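Local coordinates for protein L-talarate/galactarate dehydratase (Salmonella typhimurium, PDB 2PP0) that catalyses the magnesium-dependent dehydration of L-talarate and galactarate to 5-keto-4-deoxy-D-glucarate and, in competition, epimerises L-talarate to galactarate, at residues Q299-R304 with A326-M331. Residues are numbered along the deposited sequence; the frame is centred on the assembly and turned at random.
Sequences QPDAPR and APHFAM
Pro-300 O accepts a backbone hydrogen bond from His-328 N at 3.1 Å, and the same oxygen lies 3.3 Å from Pro-327 CA, so the loops following the parallel barrel strands 297-298 and 324-325 stay joined beyond the strand ends. One direct side-chain hydrogen bond links the two segments: His-328 ND1 donates to Asp-301 OD2 over 2.8 Å, nearly straight at 163°. The oxygen lies in the imidazole plane and receives the proton on its anti lone pair, although carboxylate and ring planes are 37° apart. His-328 carries its CG opposite the backbone N (chi1 164°), bringing the ring beside the carboxylate, and the turn about CB-CG presents ND1. Tyr-80 also hydrogen-bonds Asp-301 OD2, giving this oxygen a second grip. Arg-304 NH1 comes obliquely within 3.7 Å of His-328 CE1, without stacking, and forms a salt bridge with the magnesium ligand Glu-278. Gln-299 CG lies 3.0 Å from Ala-326 O, while Gln-299 NE2 reaches Glu-252, another metal ligand. In this enolase-superfamily site, the ND1 bond probably helps fix the ring's rotation, with NE2 hydrogen-bonded to a glycerol probably from the crystallisation liquor; the Asp-301 carboxylate probably raises the basicity of His-328, the catalytic proton donor/acceptor.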
ATOM      1  N   GLN B 299      -4.153 -16.681   5.820  1.00 28.09           N
ATOM      2  CA  GLN B 299      -4.825 -16.213   7.024  1.00 28.45           C
ATOM      3  C   GLN B 299      -3.960 -15.421   7.995  1.00 29.50           C
ATOM      4  O   GLN B 299      -3.546 -15.931   9.045  1.00 28.31           O
ATOM      5  CB  GLN B 299      -5.445 -17.406   7.741  1.00 27.24           C
ATOM      6  CG  GLN B 299      -6.389 -18.184   6.847  1.00 28.67           C
ATOM      7  CD  GLN B 299      -6.927 -19.425   7.509  1.00 31.26           C
ATOM      8  OE1 GLN B 299      -6.176 -20.362   7.800  1.00 29.15           O
ATOM      9  NE2 GLN B 299      -8.232 -19.443   7.760  1.00 29.45           N
ATOM     10  N   PRO B 300      -3.680 -14.155   7.662  1.00 29.05           N
ATOM     11  CA  PRO B 300      -2.858 -13.348   8.555  1.00 28.64           C
ATOM     12  C   PRO B 300      -3.695 -12.791   9.707  1.00 30.04           C
ATOM     13  O   PRO B 300      -4.928 -12.789   9.660  1.00 29.39           O
ATOM     14  CB  PRO B 300      -2.296 -12.277   7.629  1.00 29.72           C
ATOM     15  CG  PRO B 300      -3.426 -12.055   6.658  1.00 31.40           C
ATOM     16  CD  PRO B 300      -3.999 -13.431   6.413  1.00 30.50           C
ATOM     17  N   ASP B 301      -3.002 -12.341  10.746  1.00 29.52           N
ATOM     18  CA  ASP B 301      -3.620 -11.803  11.951  1.00 29.90           C
ATOM     19  C   ASP B 301      -2.897 -10.478  12.180  1.00 30.23           C
ATOM     20  O   ASP B 301      -1.718 -10.471  12.515  1.00 31.29           O
ATOM     21  CB  ASP B 301      -3.356 -12.792  13.098  1.00 29.99           C
ATOM     22  CG  ASP B 301      -3.968 -12.361  14.414  1.00 29.85           C
ATOM     23  OD1 ASP B 301      -3.701 -11.227  14.852  1.00 28.30           O
ATOM     24  OD2 ASP B 301      -4.703 -13.175  15.019  1.00 29.71           O
ATOM     25  N   ALA B 302      -3.587  -9.358  11.983  1.00 28.72           N
ATOM     26  CA  ALA B 302      -2.942  -8.057  12.145  1.00 28.54           C
ATOM     27  C   ALA B 302      -2.263  -7.901  13.502  1.00 27.38           C
ATOM     28  O   ALA B 302      -1.113  -7.472  13.579  1.00 26.91           O
ATOM     29  CB  ALA B 302      -3.952  -6.920  11.914  1.00 28.08           C
ATOM     30  N   PRO B 303      -2.971  -8.215  14.597  1.00 26.52           N
ATOM     31  CA  PRO B 303      -2.308  -8.070  15.898  1.00 27.94           C
ATOM     32  C   PRO B 303      -1.001  -8.879  15.955  1.00 26.83           C
ATOM     33  O   PRO B 303       0.037  -8.371  16.368  1.00 26.77           O
ATOM     34  CB  PRO B 303      -3.361  -8.592  16.877  1.00 29.17           C
ATOM     35  CG  PRO B 303      -4.656  -8.146  16.219  1.00 28.61           C
ATOM     36  CD  PRO B 303      -4.407  -8.515  14.762  1.00 26.02           C
ATOM     37  N   ARG B 304      -1.056 -10.122  15.487  1.00 27.80           N
ATOM     38  CA  ARG B 304       0.105 -11.007  15.504  1.00 27.84           C
ATOM     39  C   ARG B 304       1.267 -10.692  14.578  1.00 28.22           C
ATOM     40  O   ARG B 304       2.412 -10.999  14.913  1.00 26.89           O
ATOM     41  CB  ARG B 304      -0.334 -12.441  15.245  1.00 29.16           C
ATOM     42  CG  ARG B 304      -0.945 -13.097  16.449  1.00 32.55           C
ATOM     43  CD  ARG B 304      -1.070 -14.583  16.246  1.00 32.92           C
ATOM     44  NE  ARG B 304      -1.537 -15.225  17.466  1.00 33.21           N
ATOM     45  CZ  ARG B 304      -2.412 -16.222  17.487  1.00 33.90           C
ATOM     46  NH1 ARG B 304      -2.909 -16.683  16.346  1.00 32.56           N
ATOM     47  NH2 ARG B 304      -2.795 -16.747  18.645  1.00 31.63           N
ATOM     48  N   ALA B 326      -8.472 -14.770   4.325  1.00 29.89           N
ATOM     49  CA  ALA B 326      -9.389 -15.116   5.405  1.00 28.66           C
ATOM     50  C   ALA B 326      -8.649 -14.836   6.709  1.00 30.34           C
ATOM     51  O   ALA B 326      -8.081 -15.748   7.328  1.00 31.69           O
ATOM     52  CB  ALA B 326      -9.796 -16.582   5.322  1.00 28.91           C
ATOM     53  N   PRO B 327      -8.642 -13.560   7.140  1.00 29.17           N
ATOM     54  CA  PRO B 327      -7.977 -13.114   8.370  1.00 29.77           C
ATOM     55  C   PRO B 327      -8.454 -13.886   9.596  1.00 30.60           C
ATOM     56  O   PRO B 327      -9.597 -14.352   9.658  1.00 28.94           O
ATOM     57  CB  PRO B 327      -8.349 -11.633   8.459  1.00 28.26           C
ATOM     58  CG  PRO B 327      -8.625 -11.246   7.035  1.00 27.80           C
ATOM     59  CD  PRO B 327      -9.373 -12.444   6.510  1.00 27.46           C
ATOM     60  N   HIS B 328      -7.577 -14.011  10.582  1.00 31.81           N
ATOM     61  CA  HIS B 328      -7.922 -14.735  11.793  1.00 32.52           C
ATOM     62  C   HIS B 328      -8.314 -13.834  12.957  1.00 33.06           C
ATOM     63  O   HIS B 328      -7.627 -12.853  13.254  1.00 32.56           O
ATOM     64  CB  HIS B 328      -6.747 -15.627  12.210  1.00 31.51           C
ATOM     65  CG  HIS B 328      -6.837 -16.129  13.615  1.00 30.59           C
ATOM     66  ND1 HIS B 328      -6.253 -15.473  14.678  1.00 32.44           N
ATOM     67  CD2 HIS B 328      -7.468 -17.205  14.139  1.00 31.45           C
ATOM     68  CE1 HIS B 328      -6.520 -16.126  15.796  1.00 30.71           C
ATOM     69  NE2 HIS B 328      -7.256 -17.180  15.496  1.00 29.92           N
ATOM     70  N   PHE B 329      -9.433 -14.165  13.600  1.00 34.13           N
ATOM     71  CA  PHE B 329      -9.890 -13.428  14.777  1.00 35.64           C
ATOM     72  C   PHE B 329     -10.075 -11.933  14.508  1.00 35.58           C
ATOM     73  O   PHE B 329     -10.324 -11.521  13.374  1.00 37.33           O
ATOM     74  CB  PHE B 329      -8.862 -13.653  15.900  1.00 38.00           C
ATOM     75  CG  PHE B 329      -9.353 -13.320  17.290  1.00 38.34           C
ATOM     76  CD1 PHE B 329     -10.585 -13.779  17.746  1.00 40.61           C
ATOM     77  CD2 PHE B 329      -8.536 -12.613  18.169  1.00 39.56           C
ATOM     78  CE1 PHE B 329     -10.992 -13.542  19.065  1.00 40.34           C
ATOM     79  CE2 PHE B 329      -8.930 -12.372  19.484  1.00 39.90           C
ATOM     80  CZ  PHE B 329     -10.162 -12.839  19.934  1.00 39.44           C
ATOM     81  N   ALA B 330      -9.970 -11.143  15.573  1.00 35.78           N
ATOM     82  CA  ALA B 330     -10.099  -9.686  15.547  1.00 35.74           C
ATOM     83  C   ALA B 330     -10.923  -9.110  14.390  1.00 35.98           C
ATOM     84  O   ALA B 330     -10.426  -8.277  13.629  1.00 34.01           O
ATOM     85  CB  ALA B 330      -8.707  -9.057  15.557  1.00 35.08           C
ATOM     86  N   MET B 331     -12.181  -9.535  14.269  1.00 34.82           N
ATOM     87  CA  MET B 331     -13.034  -9.040  13.190  1.00 35.00           C
ATOM     88  C   MET B 331     -13.218  -7.524  13.257  1.00 34.97           C
ATOM     89  O   MET B 331     -13.484  -6.877  12.239  1.00 33.60           O
ATOM     90  CB  MET B 331     -14.403  -9.752  13.200  1.00 33.66           C
ATOM     91  CG  MET B 331     -15.171  -9.698  14.517  1.00 32.96           C
ATOM     92  SD  MET B 331     -16.747 -10.608  14.460  1.00 27.30           S
ATOM     93  CE  MET B 331     -17.593  -9.833  15.840  1.00 33.15           C
TER
HETATM   94  O   HOH W   1     -10.125 -17.450   9.031  1.00 28.76           O